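Local coordinates for protein putative N-acetylmuramoyl-L-alanine amidase,autolysin cwp6 (Peptoclostridium difficile, PDB 5J72) that probably hydrolyses the amide bond between N-acetylmuramic acid and L-alanine in peptidoglycan, as a zinc-dependent autolysin held at the cell wall by CWB2 modules, at residues M42-T47 against Y63-E68; E74-K79 against L89-L94; V159-G164 against L185-D190; V208-D213 against V233-G238. All coordinates share one frame; numbering follows the deposited sequence. Where two conformers were deposited one is given.

In the fold
All four contacts lie in the N-terminal part of the chain, and each closes before the next opens, so none nest or cross. In the beta-rich N-terminal domain, contact 1 (42-47 with 63-68) closes a loop round the hairpin of strands 42-51 and 56-63, and contact 2 (74-79 with 89-94) closes the next hairpin and the start of helix 91-96; their centres are 16 Å apart. The chain then enters the CWB2 region, where contacts 3 and 4 close two beta-alpha-beta units, joined through helix 194-203, of one parallel sheet ordered 184-187, 158-163, 207-211, 232-236. They touch through the central strands, where Ile161 and Val159 meet Ile209, with centres 10 Å apart.

Contact 1: M42-T47 against Y63-E68; sequences MPLEAT and YNKDPE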
loop_
_atom_site.group_PDB
_atom_site.type_symbol
_atom_site.label_atom_id
_atom_site.label_comp_id
_atom_site.label_asym_id
_atom_site.label_seq_id
_atom_site.Cartn_x
_atom_site.Cartn_y
_atom_site.Cartn_z
ATOM N N MET A 42 -30.964 -20.274 -2.492
ATOM C CA MET A 42 -31.199 -18.875 -2.863
ATOM C C MET A 42 -30.536 -18.546 -4.227
ATOM O O MET A 42 -29.378 -18.829 -4.422
ATOM C CB MET A 42 -30.567 -17.949 -1.777
ATOM C CG MET A 42 -30.703 -16.472 -2.122
ATOM S SD MET A 42 -30.082 -15.515 -0.706
ATOM C CE MET A 42 -31.522 -15.562 0.425
ATOM N N PRO A 43 -31.273 -17.949 -5.144
ATOM C CA PRO A 43 -30.741 -17.595 -6.479
ATOM C C PRO A 43 -30.155 -16.201 -6.525
ATOM O O PRO A 43 -30.535 -15.306 -5.757
ATOM C CB PRO A 43 -31.985 -17.693 -7.375
ATOM C CG PRO A 43 -33.136 -17.205 -6.430
ATOM C CD PRO A 43 -32.751 -17.727 -5.034
ATOM N N LEU A 44 -29.228 -16.009 -7.446
ATOM C CA LEU A 44 -28.590 -14.702 -7.683
ATOM C C LEU A 44 -28.400 -14.658 -9.207
ATOM O O LEU A 44 -27.933 -15.650 -9.773
ATOM C CB LEU A 44 -27.206 -14.671 -7.054
ATOM C CG LEU A 44 -26.431 -13.317 -7.323
ATOM C CD1 LEU A 44 -27.039 -12.240 -6.512
ATOM C CD2 LEU A 44 -25.015 -13.460 -6.824
ATOM N N GLU A 45 -28.762 -13.607 -9.875
ATOM C CA GLU A 45 -28.541 -13.603 -11.317
ATOM C C GLU A 45 -27.880 -12.295 -11.757
ATOM O O GLU A 45 -27.852 -11.311 -11.013
ATOM C CB GLU A 45 -29.839 -13.838 -12.088
ATOM C CG GLU A 45 -30.841 -12.706 -12.043
ATOM C CD GLU A 45 -31.968 -12.949 -13.028
ATOM O OE1 GLU A 45 -32.271 -12.053 -13.850
ATOM O OE2 GLU A 45 -32.549 -14.052 -12.974
ATOM N N ALA A 46 -27.279 -12.331 -12.961
ATOM C CA ALA A 46 -26.643 -11.132 -13.525
ATOM C C ALA A 46 -26.864 -11.164 -15.020
ATOM O O ALA A 46 -26.714 -12.235 -15.652
ATOM C CB ALA A 46 -25.157 -11.127 -13.240
ATOM N N THR A 47 -27.228 -10.017 -15.610
ATOM C CA THR A 47 -27.431 -9.979 -17.064
ATOM C C THR A 47 -26.233 -9.278 -17.682
ATOM O O THR A 47 -25.852 -8.212 -17.220
ATOM C CB THR A 47 -28.771 -9.300 -17.376
ATOM O OG1 THR A 47 -29.750 -10.259 -16.978
ATOM C CG2 THR A 47 -28.975 -9.025 -18.887
ATOM N N TYR A 63 -23.665 -8.625 -5.544
ATOM C CA TYR A 63 -23.875 -9.610 -4.507
ATOM C C TYR A 63 -24.761 -8.971 -3.391
ATOM O O TYR A 63 -24.303 -8.770 -2.270
ATOM C CB TYR A 63 -22.493 -10.040 -3.950
ATOM C CG TYR A 63 -21.784 -10.897 -4.984
ATOM C CD1 TYR A 63 -20.856 -10.342 -5.865
ATOM C CD2 TYR A 63 -22.075 -12.258 -5.112
ATOM C CE1 TYR A 63 -20.225 -11.127 -6.834
ATOM C CE2 TYR A 63 -21.475 -13.039 -6.095
ATOM C CZ TYR A 63 -20.547 -12.469 -6.948
ATOM O OH TYR A 63 -20.015 -13.210 -7.952
ATOM N N ASN A 64 -26.005 -8.842 -3.863
ATOM C CA ASN A 64 -26.923 -8.180 -2.954
ATOM C C ASN A 64 -27.916 -9.150 -2.324
ATOM O O ASN A 64 -29.005 -8.715 -1.961
ATOM C CB ASN A 64 -27.719 -7.111 -3.720
ATOM C CG ASN A 64 -26.948 -5.900 -4.157
ATOM O OD1 ASN A 64 -27.441 -5.159 -5.034
ATOM N ND2 ASN A 64 -25.745 -5.615 -3.620
ATOM N N LYS A 65 -27.581 -10.364 -2.167
ATOM C CA LYS A 65 -28.459 -11.348 -1.504
ATOM C C LYS A 65 -27.701 -11.952 -0.329
ATOM O O LYS A 65 -26.515 -12.251 -0.446
ATOM C CB LYS A 65 -28.859 -12.484 -2.489
ATOM C CG LYS A 65 -29.647 -12.024 -3.746
ATOM C CD LYS A 65 -31.034 -11.535 -3.453
ATOM C CE LYS A 65 -31.983 -12.649 -3.037
ATOM N NZ LYS A 65 -32.260 -13.617 -4.153
ATOM N N ASP A 66 -28.376 -12.139 0.820
ATOM C CA ASP A 66 -27.741 -12.685 2.011
ATOM C C ASP A 66 -28.258 -14.103 2.231
ATOM O O ASP A 66 -29.391 -14.297 2.645
ATOM C CB ASP A 66 -28.034 -11.764 3.199
ATOM C CG ASP A 66 -26.866 -11.663 4.154
ATOM O OD1 ASP A 66 -25.853 -12.353 3.944
ATOM O OD2 ASP A 66 -26.979 -10.942 5.135
ATOM N N PRO A 67 -27.446 -15.135 1.994
ATOM C CA PRO A 67 -27.907 -16.515 2.148
ATOM C C PRO A 67 -28.146 -16.981 3.580
ATOM O O PRO A 67 -27.370 -16.686 4.470
ATOM C CB PRO A 67 -26.817 -17.305 1.393
ATOM C CG PRO A 67 -25.554 -16.490 1.719
ATOM C CD PRO A 67 -26.027 -15.073 1.537
ATOM N N GLU A 68 -29.252 -17.721 3.766
ATOM C CA GLU A 68 -29.610 -18.238 5.103
ATOM C C GLU A 68 -28.668 -19.354 5.534
ATOM O O GLU A 68 -28.454 -19.573 6.739
ATOM C CB GLU A 68 -31.047 -18.812 5.096
ATOM C CG GLU A 68 -32.076 -17.712 4.789
ATOM C CD GLU A 68 -32.205 -16.670 5.902
ATOM O OE1 GLU A 68 -31.680 -16.840 7.020
ATOM O OE2 GLU A 68 -32.869 -15.643 5.658
#
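Met42, Leu44 and Lys65 carry this contact, in which strand 42-47 meets the irregular segment 63-68 through side chains. The Lys65 chain is bent at chi2, chi3 and chi4, each near -70°, and this curl brings NZ back to the backbone of Pro43, where it donates to Pro43 O at 2.9 Å, nearly along the C=O axis. On its way round, the lysine passes Leu44 in the opposite direction, with Lys65 CG 3.8 Å from Leu44 CD1. The other methyl of the leucine goes to a different partner: Leu44 CD2 approaches Tyr63 CD2 and CE2 obliquely, 3.6 Å from each, the two side chains crossing at about a right angle. Met42 crosses Lys65 at a slant. Its SD lies 3.7 Å from Lys65 CB and also 3.7 Å from Pro67 CA, and the bend at chi3 (-80°) carries CE to within 3.3 Å of Asp66 O. Segment 63-68 is laid over the start of hairpin strand 42-51 in the beta-rich N-terminal domain. Trp73 of strand 72-82 packs on Met42, Leu44 and Lys65 and meets the Tyr63 ring, Gln108 of strand 106-113 bonds to Lys65 O, and strand 30-39 runs antiparallel beside 42-51.

Contact 2: E74-K79 against L89-L94; sequences ELQSIK and LNKEDL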
loop_
_atom_site.group_PDB
_atom_site.type_symbol
_atom_site.label_atom_id
_atom_site.label_comp_id
_atom_site.label_asym_id
_atom_site.label_seq_id
_atom_site.Cartn_x
_atom_site.Cartn_y
_atom_site.Cartn_z
ATOM N N GLU A 74 -22.696 -20.799 -6.621
ATOM C CA GLU A 74 -22.275 -21.786 -7.641
ATOM C C GLU A 74 -23.023 -21.526 -8.910
ATOM O O GLU A 74 -24.247 -21.361 -8.897
ATOM C CB GLU A 74 -22.614 -23.209 -7.141
ATOM C CG GLU A 74 -21.787 -23.491 -5.879
ATOM C CD GLU A 74 -21.928 -24.936 -5.340
ATOM O OE1 GLU A 74 -22.327 -25.805 -6.067
ATOM O OE2 GLU A 74 -21.630 -25.155 -4.170
ATOM N N LEU A 75 -22.310 -21.468 -10.020
ATOM C CA LEU A 75 -22.959 -21.169 -11.306
ATOM C C LEU A 75 -23.843 -22.348 -11.750
ATOM O O LEU A 75 -23.377 -23.488 -11.762
ATOM C CB LEU A 75 -21.830 -20.974 -12.391
ATOM C CG LEU A 75 -22.394 -20.685 -13.806
ATOM C CD1 LEU A 75 -23.205 -19.411 -13.929
ATOM C CD2 LEU A 75 -21.154 -20.658 -14.774
ATOM N N GLN A 76 -25.119 -22.089 -12.095
ATOM C CA GLN A 76 -26.054 -23.161 -12.538
ATOM C C GLN A 76 -26.308 -23.176 -14.031
ATOM O O GLN A 76 -26.463 -24.254 -14.600
ATOM C CB GLN A 76 -27.406 -22.940 -11.899
ATOM C CG GLN A 76 -27.273 -22.725 -10.367
ATOM C CD GLN A 76 -26.842 -23.972 -9.713
ATOM O OE1 GLN A 76 -27.523 -24.988 -9.796
ATOM N NE2 GLN A 76 -25.732 -23.964 -9.003
ATOM N N SER A 77 -26.350 -22.035 -14.657
ATOM C CA SER A 77 -26.740 -22.017 -16.043
ATOM C C SER A 77 -26.540 -20.678 -16.680
ATOM O O SER A 77 -26.339 -19.659 -16.012
ATOM C CB SER A 77 -28.248 -22.368 -16.148
ATOM O OG SER A 77 -29.039 -21.370 -15.504
ATOM N N ILE A 78 -26.596 -20.670 -18.019
ATOM C CA ILE A 78 -26.552 -19.421 -18.768
ATOM C C ILE A 78 -27.719 -19.425 -19.708
ATOM O O ILE A 78 -27.900 -20.408 -20.445
ATOM C CB ILE A 78 -25.228 -19.327 -19.598
ATOM C CG1 ILE A 78 -24.041 -19.233 -18.652
ATOM C CG2 ILE A 78 -25.317 -18.087 -20.515
ATOM C CD1 ILE A 78 -22.640 -19.237 -19.388
ATOM N N LYS A 79 -28.516 -18.352 -19.705
ATOM C CA LYS A 79 -29.626 -18.292 -20.616
ATOM C C LYS A 79 -29.257 -17.270 -21.707
ATOM O O LYS A 79 -28.851 -16.156 -21.358
ATOM C CB LYS A 79 -30.921 -17.780 -19.898
ATOM C CG LYS A 79 -32.105 -17.650 -20.897
ATOM C CD LYS A 79 -33.473 -17.443 -20.163
ATOM C CE LYS A 79 -34.544 -16.979 -21.104
ATOM N NZ LYS A 79 -35.883 -17.014 -20.435
ATOM N N LEU A 89 -28.279 -23.037 -21.331
ATOM C CA LEU A 89 -27.250 -24.028 -21.103
ATOM C C LEU A 89 -27.297 -24.362 -19.604
ATOM O O LEU A 89 -26.977 -23.474 -18.771
ATOM C CB LEU A 89 -25.833 -23.476 -21.435
ATOM C CG LEU A 89 -25.751 -22.877 -22.894
ATOM C CD1 LEU A 89 -24.405 -22.176 -23.109
ATOM C CD2 LEU A 89 -25.899 -23.992 -23.904
ATOM N N ASN A 90 -27.676 -25.589 -19.235
ATOM C CA ASN A 90 -27.680 -25.903 -17.807
ATOM C C ASN A 90 -26.326 -26.510 -17.395
ATOM O O ASN A 90 -25.384 -26.517 -18.218
ATOM C CB ASN A 90 -28.923 -26.842 -17.462
ATOM C CG ASN A 90 -28.874 -28.191 -18.126
ATOM O OD1 ASN A 90 -27.876 -28.607 -18.758
ATOM N ND2 ASN A 90 -29.934 -28.991 -17.974
ATOM N N LYS A 91 -26.200 -26.979 -16.153
ATOM C CA LYS A 91 -24.871 -27.502 -15.687
ATOM C C LYS A 91 -24.311 -28.530 -16.557
ATOM O O LYS A 91 -23.126 -28.481 -16.903
ATOM C CB LYS A 91 -24.974 -28.150 -14.321
ATOM C CG LYS A 91 -25.380 -27.178 -13.263
ATOM C CD LYS A 91 -24.469 -27.369 -12.034
ATOM C CE LYS A 91 -24.538 -28.741 -11.491
ATOM N NZ LYS A 91 -24.625 -28.679 -9.985
ATOM N N GLU A 92 -25.145 -29.522 -16.927
ATOM C CA GLU A 92 -24.625 -30.585 -17.799
ATOM C C GLU A 92 -24.190 -30.051 -19.139
ATOM O O GLU A 92 -23.167 -30.497 -19.666
ATOM C CB GLU A 92 -25.723 -31.683 -17.953
ATOM C CG GLU A 92 -25.308 -32.784 -18.898
ATOM C CD GLU A 92 -26.329 -33.974 -18.891
ATOM O OE1 GLU A 92 -26.078 -34.944 -19.607
ATOM O OE2 GLU A 92 -27.366 -33.920 -18.174
ATOM N N ASP A 93 -24.915 -29.109 -19.725
ATOM C CA ASP A 93 -24.492 -28.573 -21.039
ATOM C C ASP A 93 -23.181 -27.838 -20.861
ATOM O O ASP A 93 -22.279 -27.954 -21.696
ATOM C CB ASP A 93 -25.518 -27.531 -21.571
ATOM C CG ASP A 93 -26.896 -28.151 -21.804
ATOM O OD1 ASP A 93 -27.923 -27.402 -21.726
ATOM O OD2 ASP A 93 -26.953 -29.364 -22.053
ATOM N N LEU A 94 -23.072 -27.027 -19.795
ATOM C CA LEU A 94 -21.840 -26.259 -19.614
ATOM C C LEU A 94 -20.624 -27.207 -19.409
ATOM O O LEU A 94 -19.539 -26.918 -19.944
ATOM C CB LEU A 94 -21.973 -25.302 -18.451
ATOM C CG LEU A 94 -22.986 -24.202 -18.667
ATOM C CD1 LEU A 94 -23.225 -23.481 -17.362
ATOM C CD2 LEU A 94 -22.450 -23.258 -19.665
HETATM O O HOH W 1 -23.968 -26.328 -8.321
#
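Lys91 reaches from the first turn of helix 91-96 along the backbone of strand 74-79. Its CB lies 4.2 Å from Gln76 O, and CG is closer to the same oxygen, at 3.4 Å. CD moves on to Leu75 O, and the chain bends on through CE to NZ, which meets a water. That water accepts from Lys91 NZ (3.0 Å) and from Gln76 NE2, and donates to Glu74 OE1. Lysine and glutamate are therefore joined through the water, while Glu74 OE2 has a direct salt bridge to Lys102. Gln76 is steadied at the same end: its NE2 also donates to Glu74 O at 3.0 Å, above the carbonyl plane of Glu74 but in the amide plane of Gln76.

The strand carries a classic beta bulge, where Gln76 and Ser77 both face Asn36 of strand 30-39. Just beyond it, Ile78 and Leu89 form an antiparallel hydrogen-bonded pair, with Ile78 N to Leu89 O at 2.9 Å and Leu89 N to Ile78 O at 2.8 Å. The chain then turns straight into the helix through a capping box: Asp93 N donates to Asn90 OD1 (3.2 Å), and Asn90 N donates to Asp93 OD1 from above the carboxylate plane. One turn into the helix, Leu94 points back at the strand. Its CD2 meets Ile78 CD1 at 4.0 Å, the side chains crossing at about a right angle, and its CD1 rests on Ser77 CA and, more loosely, on Leu75 CD2.

Contact 3: V159-G164 against L185-D190; sequences VVIVNG and LLANKD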
loop_
_atom_site.group_PDB
_atom_site.type_symbol
_atom_site.label_atom_id
_atom_site.label_comp_id
_atom_site.label_asym_id
_atom_site.label_seq_id
_atom_site.Cartn_x
_atom_site.Cartn_y
_atom_site.Cartn_z
ATOM N N VAL A 159 1.308 -16.544 -18.968
ATOM C CA VAL A 159 1.899 -16.479 -17.639
ATOM C C VAL A 159 3.160 -15.648 -17.784
ATOM O O VAL A 159 3.947 -15.899 -18.711
ATOM C CB VAL A 159 2.280 -17.864 -17.019
ATOM C CG1 VAL A 159 2.939 -17.680 -15.630
ATOM C CG2 VAL A 159 1.018 -18.759 -16.887
ATOM N N VAL A 160 3.367 -14.684 -16.866
ATOM C CA VAL A 160 4.588 -13.893 -16.863
ATOM C C VAL A 160 5.522 -14.536 -15.874
ATOM O O VAL A 160 5.123 -14.941 -14.779
ATOM C CB VAL A 160 4.284 -12.434 -16.499
ATOM C CG1 VAL A 160 5.619 -11.609 -16.302
ATOM C CG2 VAL A 160 3.427 -11.841 -17.604
ATOM N N ILE A 161 6.801 -14.617 -16.229
ATOM C CA ILE A 161 7.741 -15.229 -15.290
ATOM C C ILE A 161 8.873 -14.217 -15.007
ATOM O O ILE A 161 9.345 -13.571 -15.931
ATOM C CB ILE A 161 8.358 -16.460 -16.027
ATOM C CG1 ILE A 161 7.333 -17.650 -16.072
ATOM C CG2 ILE A 161 9.631 -16.860 -15.263
ATOM C CD1 ILE A 161 7.311 -18.434 -14.770
ATOM N N VAL A 162 9.258 -14.114 -13.780
ATOM C CA VAL A 162 10.327 -13.200 -13.321
ATOM C C VAL A 162 11.195 -14.078 -12.453
ATOM O O VAL A 162 10.710 -15.025 -11.872
ATOM C CB VAL A 162 9.648 -12.088 -12.481
ATOM C CG1 VAL A 162 10.647 -11.415 -11.575
ATOM C CG2 VAL A 162 8.952 -11.084 -13.447
ATOM N N ASN A 163 12.479 -13.771 -12.383
ATOM C CA ASN A 163 13.375 -14.482 -11.487
ATOM C C ASN A 163 13.001 -14.133 -10.082
ATOM O O ASN A 163 13.021 -12.931 -9.755
ATOM C CB ASN A 163 14.811 -14.015 -11.762
ATOM C CG ASN A 163 15.832 -14.680 -10.850
ATOM O OD1 ASN A 163 15.598 -14.870 -9.652
ATOM N ND2 ASN A 163 17.000 -15.113 -11.392
ATOM N N GLY A 164 12.704 -15.126 -9.228
ATOM C CA GLY A 164 12.213 -14.854 -7.884
ATOM C C GLY A 164 13.194 -14.268 -6.888
ATOM O O GLY A 164 12.756 -13.699 -5.899
ATOM N N LEU A 185 4.441 -15.782 -12.150
ATOM C CA LEU A 185 4.967 -16.882 -11.335
ATOM C C LEU A 185 6.522 -16.699 -11.309
ATOM O O LEU A 185 7.063 -15.946 -12.108
ATOM C CB LEU A 185 4.670 -18.309 -11.918
ATOM C CG LEU A 185 3.168 -18.637 -11.910
ATOM C CD1 LEU A 185 2.940 -20.028 -12.573
ATOM C CD2 LEU A 185 2.555 -18.568 -10.469
ATOM N N LEU A 186 7.187 -17.435 -10.450
ATOM C CA LEU A 186 8.619 -17.203 -10.283
ATOM C C LEU A 186 9.531 -18.358 -10.679
ATOM O O LEU A 186 9.209 -19.527 -10.448
ATOM C CB LEU A 186 8.852 -16.915 -8.768
ATOM C CG LEU A 186 8.003 -15.757 -8.224
ATOM C CD1 LEU A 186 8.213 -15.619 -6.737
ATOM C CD2 LEU A 186 8.317 -14.472 -8.968
ATOM N N ALA A 187 10.693 -17.987 -11.237
ATOM C CA ALA A 187 11.716 -18.931 -11.673
ATOM C C ALA A 187 13.062 -18.617 -10.958
ATOM O O ALA A 187 13.198 -17.574 -10.309
ATOM C CB ALA A 187 11.955 -18.738 -13.148
ATOM N N ASN A 188 14.014 -19.556 -11.090
ATOM C CA ASN A 188 15.387 -19.369 -10.659
ATOM C C ASN A 188 16.102 -19.100 -11.964
ATOM O O ASN A 188 15.500 -19.239 -13.042
ATOM C CB ASN A 188 15.912 -20.601 -9.968
ATOM C CG ASN A 188 15.328 -20.695 -8.588
ATOM O OD1 ASN A 188 15.351 -19.700 -7.850
ATOM N ND2 ASN A 188 14.801 -21.810 -8.139
ATOM N N LYS A 189 17.375 -18.722 -11.929
ATOM C CA LYS A 189 18.028 -18.411 -13.196
ATOM C C LYS A 189 18.107 -19.590 -14.143
ATOM O O LYS A 189 17.972 -19.404 -15.368
ATOM C CB LYS A 189 19.490 -17.921 -12.939
ATOM C CG LYS A 189 20.183 -17.524 -14.225
ATOM C CD LYS A 189 21.675 -17.274 -14.012
ATOM C CE LYS A 189 22.264 -16.852 -15.329
ATOM N NZ LYS A 189 23.746 -16.730 -15.244
ATOM N N ASP A 190 18.332 -20.796 -13.606
ATOM C CA ASP A 190 18.499 -21.945 -14.502
ATOM C C ASP A 190 17.486 -23.080 -14.292
ATOM O O ASP A 190 17.636 -24.137 -14.893
ATOM C CB ASP A 190 19.952 -22.504 -14.324
ATOM C CG ASP A 190 21.003 -21.479 -14.707
ATOM O OD1 ASP A 190 20.919 -20.933 -15.824
ATOM O OD2 ASP A 190 21.896 -21.209 -13.878
#
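CG1 of Ile161 is anti to the carbonyl carbon (chi1 -76°), and a second turn at chi2 (-81°) folds CD1 toward the neighbouring strand, 3.9 Å from Leu185 CB, while CG2 faces Ala187 CB at 3.7 Å. In Val159, CG1 stands opposite the backbone N (chi1 178°) and reaches Leu185 CG at 3.8 Å. These contacts line one face of the strand pair. On the other, Val162 CB and Leu186 CD2 are a looser 4.4 Å apart, and Leu186 CB sits 4.0 Å from Gly164 CA. In the parallel backbone pairing, Leu185 N donates to Val160 O, Ala187 N to Val162 O, and Gly164 N to Ala187 O at 2.7 Å; the Val162 N to Leu185 O bond is weak. At the end of strand 158-163 the Asn163 amide lies beside the backbone and CB of Lys189, but OD1 accepts from Glu165 N and ND2 donates to Ser216 O. This beta-alpha-beta unit, linked by helix 174-180, opens a four-stranded parallel sheet of the CWB2 region. Strand 184-187 is outermost, and 207-211 flanks 158-163 across from it; helix 194-203 packs on Val159 and Leu185, helix 140-151 on Leu186.

Contact 4: V208-D213 against V233-G238; sequences VIIIGD and VTRIGG
Arg235 NH1 donates to Gly212 O at 3.0 Å; Gly212 O lies near the guanidinium plane, at its edge, while NH1 stands above the carbonyl plane of the glycine. The same NH1 also bonds to Val217 O, so the arginine grips two backbone carbonyls of the loop between strand 207-211 and helix 219-228. Its bend at chi3 (-70°) turns the guanidinium so that its edge meets Gly212 O. Behind this, four bonds join the strands in parallel: Thr234 N to Val208 O (2.8 Å), Ile210 N to Thr234 O (2.9 Å), Ile236 N to Ile210 O and Gly212 N to Ile236 O (both 3.0 Å). Just past the last bond, the backbones of Gly212 and Gly237 pass closely.

The packing divides between the two faces. With Arg235, Ile210 and Val233 share one: Ile210 CD1 meets Val233 CG1 at 3.5 Å as the two cross, and Ile210 CG2 lies over one face of the guanidinium, 3.9 Å from Arg235 NH1. On the other, Ile209, Ile211 and Ile236 point the same way, with Ile209 CG2 3.7 Å from Ile236 CD1. Helix 219-228, the crossover of this beta-alpha-beta unit, covers the Ile210 face through Val222; helices 241-253 and 174-180 pack on Ile236. Strand 232-236 is outermost in the sheet, and 207-211 pairs on its other side with 158-163.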
loop_
_atom_site.group_PDB
_atom_site.type_symbol
_atom_site.label_atom_id
_atom_site.label_comp_id
_atom_site.label_asym_id
_atom_site.label_seq_id
_atom_site.Cartn_x
_atom_site.Cartn_y
_atom_site.Cartn_z
ATOM N N VAL A 208 4.344 -18.196 -22.381
ATOM C CA VAL A 208 5.010 -17.697 -21.179
ATOM C C VAL A 208 5.856 -16.471 -21.633
ATOM O O VAL A 208 6.546 -16.513 -22.685
ATOM C CB VAL A 208 5.880 -18.790 -20.485
ATOM C CG1 VAL A 208 6.865 -18.178 -19.522
ATOM C CG2 VAL A 208 4.989 -19.775 -19.737
ATOM N N ILE A 209 5.791 -15.374 -20.853
ATOM C CA ILE A 209 6.510 -14.150 -21.198
ATOM C C ILE A 209 7.502 -13.983 -20.056
ATOM O O ILE A 209 7.174 -13.815 -18.860
ATOM C CB ILE A 209 5.564 -12.919 -21.371
ATOM C CG1 ILE A 209 4.576 -13.141 -22.492
ATOM C CG2 ILE A 209 6.386 -11.621 -21.627
ATOM C CD1 ILE A 209 3.223 -13.834 -22.008
ATOM N N ILE A 210 8.782 -14.086 -20.413
ATOM C CA ILE A 210 9.841 -13.924 -19.446
ATOM C C ILE A 210 10.298 -12.448 -19.433
ATOM O O ILE A 210 10.479 -11.850 -20.490
ATOM C CB ILE A 210 11.057 -14.803 -19.799
ATOM C CG1 ILE A 210 10.699 -16.299 -19.580
ATOM C CG2 ILE A 210 12.210 -14.369 -18.931
ATOM C CD1 ILE A 210 11.676 -17.202 -20.279
ATOM N N ILE A 211 10.433 -11.885 -18.243
ATOM C CA ILE A 211 10.894 -10.496 -18.093
ATOM C C ILE A 211 12.333 -10.620 -17.611
ATOM O O ILE A 211 12.574 -11.222 -16.565
ATOM C CB ILE A 211 10.032 -9.721 -17.084
ATOM C CG1 ILE A 211 8.564 -9.669 -17.565
ATOM C CG2 ILE A 211 10.637 -8.253 -16.859
ATOM C CD1 ILE A 211 8.389 -9.140 -18.967
ATOM N N GLY A 212 13.271 -10.054 -18.355
ATOM C CA GLY A 212 14.673 -10.173 -17.964
ATOM C C GLY A 212 15.461 -10.800 -19.115
ATOM O O GLY A 212 14.926 -11.582 -19.925
ATOM N N ASP A 213 16.748 -10.459 -19.232
ATOM C CA ASP A 213 17.534 -11.061 -20.334
ATOM C C ASP A 213 18.051 -12.456 -19.867
ATOM O O ASP A 213 17.768 -12.838 -18.723
ATOM C CB ASP A 213 18.677 -10.110 -20.796
ATOM C CG ASP A 213 19.748 -9.780 -19.768
ATOM O OD1 ASP A 213 19.760 -10.414 -18.672
ATOM O OD2 ASP A 213 20.592 -8.892 -20.059
ATOM N N VAL A 233 7.630 -19.306 -25.868
ATOM C CA VAL A 233 8.219 -18.444 -24.869
ATOM C C VAL A 233 8.637 -17.083 -25.461
ATOM O O VAL A 233 9.488 -17.040 -26.370
ATOM C CB VAL A 233 9.419 -19.113 -24.212
ATOM C CG1 VAL A 233 10.104 -18.116 -23.293
ATOM C CG2 VAL A 233 8.989 -20.343 -23.415
ATOM N N THR A 234 8.048 -15.972 -24.984
ATOM C CA THR A 234 8.416 -14.631 -25.446
ATOM C C THR A 234 9.367 -14.084 -24.447
ATOM O O THR A 234 9.305 -14.427 -23.244
ATOM C CB THR A 234 7.162 -13.743 -25.526
ATOM O OG1 THR A 234 6.416 -14.141 -26.685
ATOM C CG2 THR A 234 7.484 -12.236 -25.643
ATOM N N ARG A 235 10.291 -13.202 -24.857
ATOM C CA ARG A 235 11.210 -12.652 -23.854
ATOM C C ARG A 235 11.278 -11.151 -24.077
ATOM O O ARG A 235 11.366 -10.694 -25.226
ATOM C CB ARG A 235 12.651 -13.207 -23.978
ATOM C CG ARG A 235 13.528 -12.738 -22.783
ATOM C CD ARG A 235 15.001 -13.141 -22.937
ATOM N NE ARG A 235 15.185 -14.582 -22.785
ATOM C CZ ARG A 235 15.545 -15.152 -21.646
ATOM N NH1 ARG A 235 15.756 -14.412 -20.564
ATOM N NH2 ARG A 235 15.694 -16.468 -21.573
ATOM N N ILE A 236 11.197 -10.402 -22.995
ATOM C CA ILE A 236 11.236 -8.932 -23.023
ATOM C C ILE A 236 12.296 -8.619 -22.004
ATOM O O ILE A 236 12.112 -8.860 -20.821
ATOM C CB ILE A 236 9.923 -8.275 -22.631
ATOM C CG1 ILE A 236 8.792 -8.663 -23.622
ATOM C CG2 ILE A 236 10.137 -6.740 -22.629
ATOM C CD1 ILE A 236 7.428 -8.418 -23.047
ATOM N N GLY A 237 13.437 -8.087 -22.447
ATOM C CA GLY A 237 14.522 -7.803 -21.504
ATOM C C GLY A 237 15.560 -6.961 -22.225
ATOM O O GLY A 237 15.971 -7.315 -23.327
ATOM N N GLY A 238 15.951 -5.832 -21.626
ATOM C CA GLY A 238 16.933 -4.963 -22.248
ATOM C C GLY A 238 18.246 -5.060 -21.505
ATOM O O GLY A 238 18.406 -5.930 -20.652
#